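Local structure of hypothetical protein Atu1540 (Agrobacterium tumefaciens str. C58, 2HWJ) at residues D134-L139 with D172-S177. The protein is of unknown function but is probably related to the ParB-like nucleases. Numbering follows the deposited sequence.
Sequences DPFRSL and DLLSDS
Leu-174 reaches out from the short helix 171-176 and lays one methyl, CD1, over a face of the Phe-136 ring. The methyl stands 3.6 Å from the ring centroid and 15° off the normal, a CH-pi contact displaced slightly toward the rim. On Phe-136, CG lies beside the backbone N and anti to the carbonyl carbon (chi1 -67°), which swings the ring out from its helix to meet the methyl. The same CD1 also packs against CB of Pro-135 at 4.0 Å, while the other branch, CD2, meets Leu-139 CD1 more loosely at 4.3 Å. One leucine thus fits among three residues at the N-terminal end of helix 135-146, with no hydrogen bond between the two segments. That helix starts at the N-cap Asp-134, whose OD1 accepts weak capping hydrogen bonds from the backbone N of Phe-136 and of Arg-137 and also forms a salt bridge with Arg-166. The axes of segments 135-139 and 172-176 approach to 11.1 Å and cross at 68°. Around this apolar patch, helix 157-166 packs on Phe-136, and helix 178-189 brings Ala-181 against both leucines; backbone hydrogen bonds from Asp-134 to Val-24 tie the helix start to strand 23-24.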
ATOM      1  N   ASP A 134     -17.113  22.188   1.966  1.00 55.79           N
ATOM      2  CA  ASP A 134     -15.794  22.615   2.419  1.00 57.07           C
ATOM      3  C   ASP A 134     -15.004  23.400   1.325  1.00 57.87           C
ATOM      4  O   ASP A 134     -14.441  22.853   0.398  1.00 59.35           O
ATOM      5  CB  ASP A 134     -15.034  21.544   3.171  1.00 56.10           C
ATOM      6  CG  ASP A 134     -13.541  21.935   3.482  1.00 62.20           C
ATOM      7  OD1 ASP A 134     -13.164  23.135   3.264  1.00 66.67           O
ATOM      8  OD2 ASP A 134     -12.717  21.035   3.938  1.00 62.43           O
ATOM      9  N   PRO A 135     -14.994  24.733   1.437  1.00 58.21           N
ATOM     10  CA  PRO A 135     -14.392  25.488   0.325  1.00 57.80           C
ATOM     11  C   PRO A 135     -12.910  25.212   0.206  1.00 57.56           C
ATOM     12  O   PRO A 135     -12.365  25.289  -0.892  1.00 57.95           O
ATOM     13  CB  PRO A 135     -14.671  26.977   0.671  1.00 57.79           C
ATOM     14  CG  PRO A 135     -14.965  26.976   2.214  1.00 57.13           C
ATOM     15  CD  PRO A 135     -15.567  25.590   2.509  1.00 57.48           C
ATOM     16  N   PHE A 136     -12.226  24.854   1.282  1.00 57.83           N
ATOM     17  CA  PHE A 136     -10.808  24.444   1.054  1.00 57.34           C
ATOM     18  C   PHE A 136     -10.703  23.126   0.352  1.00 56.87           C
ATOM     19  O   PHE A 136      -9.713  22.894  -0.378  1.00 56.79           O
ATOM     20  CB  PHE A 136      -9.921  24.536   2.302  1.00 57.27           C
ATOM     21  CG  PHE A 136      -9.737  25.944   2.738  1.00 59.03           C
ATOM     22  CD1 PHE A 136     -10.650  26.530   3.645  1.00 58.65           C
ATOM     23  CD2 PHE A 136      -8.759  26.759   2.132  1.00 59.54           C
ATOM     24  CE1 PHE A 136     -10.551  27.869   3.992  1.00 54.91           C
ATOM     25  CE2 PHE A 136      -8.649  28.130   2.481  1.00 61.15           C
ATOM     26  CZ  PHE A 136      -9.544  28.674   3.429  1.00 59.32           C
ATOM     27  N   ARG A 137     -11.722  22.277   0.510  1.00 55.18           N
ATOM     28  CA  ARG A 137     -11.678  21.095  -0.277  1.00 54.78           C
ATOM     29  C   ARG A 137     -11.664  21.457  -1.784  1.00 56.02           C
ATOM     30  O   ARG A 137     -10.950  20.780  -2.578  1.00 56.10           O
ATOM     31  CB  ARG A 137     -12.805  20.191   0.095  1.00 54.73           C
ATOM     32  CG  ARG A 137     -12.871  18.968  -0.729  1.00 53.33           C
ATOM     33  CD  ARG A 137     -11.654  18.160  -0.562  1.00 54.96           C
ATOM     34  NE  ARG A 137     -11.723  16.977  -1.381  1.00 57.82           N
ATOM     35  CZ  ARG A 137     -11.553  16.988  -2.707  1.00 61.57           C
ATOM     36  NH1 ARG A 137     -11.320  18.136  -3.335  1.00 61.92           N
ATOM     37  NH2 ARG A 137     -11.646  15.863  -3.409  1.00 59.07           N
ATOM     38  N   SER A 138     -12.402  22.510  -2.198  1.00 55.02           N
ATOM     39  CA  SER A 138     -12.464  22.862  -3.630  1.00 54.71           C
ATOM     40  C   SER A 138     -11.168  23.449  -4.069  1.00 55.40           C
ATOM     41  O   SER A 138     -10.684  23.214  -5.188  1.00 55.05           O
ATOM     42  CB  SER A 138     -13.489  23.905  -3.896  1.00 54.02           C
ATOM     43  OG  SER A 138     -14.770  23.428  -3.653  1.00 55.27           O
ATOM     44  N   LEU A 139     -10.620  24.274  -3.194  1.00 55.98           N
ATOM     45  CA  LEU A 139      -9.338  24.877  -3.479  1.00 56.86           C
ATOM     46  C   LEU A 139      -8.280  23.784  -3.660  1.00 57.70           C
ATOM     47  O   LEU A 139      -7.606  23.791  -4.674  1.00 58.72           O
ATOM     48  CB  LEU A 139      -8.921  25.835  -2.368  1.00 57.06           C
ATOM     49  CG  LEU A 139      -7.674  26.641  -2.748  1.00 58.65           C
ATOM     50  CD1 LEU A 139      -7.911  27.596  -3.934  1.00 57.25           C
ATOM     51  CD2 LEU A 139      -7.096  27.369  -1.591  1.00 59.20           C
ATOM     52  N   ASP A 172     -11.799  34.823   3.370  1.00 65.13           N
ATOM     53  CA  ASP A 172     -12.158  35.986   2.640  1.00 66.05           C
ATOM     54  C   ASP A 172     -11.433  36.128   1.292  1.00 66.01           C
ATOM     55  O   ASP A 172     -11.971  36.747   0.367  1.00 66.35           O
ATOM     56  CB  ASP A 172     -11.984  37.220   3.559  1.00 66.19           C
ATOM     57  CG  ASP A 172     -12.981  37.183   4.745  1.00 68.58           C
ATOM     58  OD1 ASP A 172     -13.815  36.234   4.766  1.00 71.19           O
ATOM     59  OD2 ASP A 172     -12.957  38.075   5.639  1.00 70.81           O
ATOM     60  N   LEU A 173     -10.236  35.560   1.145  1.00 65.07           N
ATOM     61  CA  LEU A 173      -9.568  35.645  -0.137  1.00 64.07           C
ATOM     62  C   LEU A 173     -10.267  34.696  -1.054  1.00 63.46           C
ATOM     63  O   LEU A 173     -10.414  34.948  -2.243  1.00 63.81           O
ATOM     64  CB  LEU A 173      -8.116  35.237  -0.008  1.00 64.23           C
ATOM     65  CG  LEU A 173      -7.082  35.941  -0.922  1.00 65.55           C
ATOM     66  CD1 LEU A 173      -6.280  34.941  -1.790  1.00 61.79           C
ATOM     67  CD2 LEU A 173      -7.617  37.213  -1.748  1.00 63.84           C
ATOM     68  N   LEU A 174     -10.717  33.612  -0.450  1.00 62.75           N
ATOM     69  CA  LEU A 174     -11.247  32.460  -1.151  1.00 62.71           C
ATOM     70  C   LEU A 174     -12.627  32.757  -1.696  1.00 62.13           C
ATOM     71  O   LEU A 174     -13.033  32.170  -2.704  1.00 62.65           O
ATOM     72  CB  LEU A 174     -11.366  31.271  -0.201  1.00 61.61           C
ATOM     73  CG  LEU A 174     -10.820  29.970  -0.723  1.00 61.69           C
ATOM     74  CD1 LEU A 174     -11.174  28.739   0.124  1.00 60.12           C
ATOM     75  CD2 LEU A 174     -11.235  29.738  -2.167  1.00 66.86           C
ATOM     76  N   SER A 175     -13.386  33.600  -1.026  1.00 60.59           N
ATOM     77  CA  SER A 175     -14.678  33.862  -1.600  1.00 60.88           C
ATOM     78  C   SER A 175     -14.614  35.108  -2.451  1.00 60.75           C
ATOM     79  O   SER A 175     -15.393  35.246  -3.386  1.00 61.10           O
ATOM     80  CB  SER A 175     -15.771  33.956  -0.547  1.00 60.65           C
ATOM     81  OG  SER A 175     -15.214  34.463   0.625  1.00 60.76           O
ATOM     82  N   ASP A 176     -13.699  36.012  -2.097  1.00 60.19           N
ATOM     83  CA  ASP A 176     -13.490  37.238  -2.820  1.00 59.37           C
ATOM     84  C   ASP A 176     -13.013  36.841  -4.211  1.00 58.72           C
ATOM     85  O   ASP A 176     -13.639  37.218  -5.224  1.00 58.50           O
ATOM     86  CB  ASP A 176     -12.384  38.087  -2.177  1.00 60.33           C
ATOM     87  CG  ASP A 176     -12.859  39.052  -1.036  1.00 62.26           C
ATOM     88  OD1 ASP A 176     -14.044  39.147  -0.563  1.00 62.09           O
ATOM     89  OD2 ASP A 176     -11.917  39.739  -0.596  1.00 64.74           O
ATOM     90  N   SER A 177     -11.899  36.097  -4.256  1.00 57.40           N
ATOM     91  CA  SER A 177     -11.275  35.723  -5.500  1.00 56.77           C
ATOM     92  C   SER A 177     -10.641  34.358  -5.425  1.00 56.76           C
ATOM     93  O   SER A 177      -9.520  34.182  -4.927  1.00 57.21           O
ATOM     94  CB  SER A 177     -10.229  36.730  -5.964  1.00 56.98           C
ATOM     95  OG  SER A 177      -9.647  36.260  -7.196  1.00 57.74           O
TER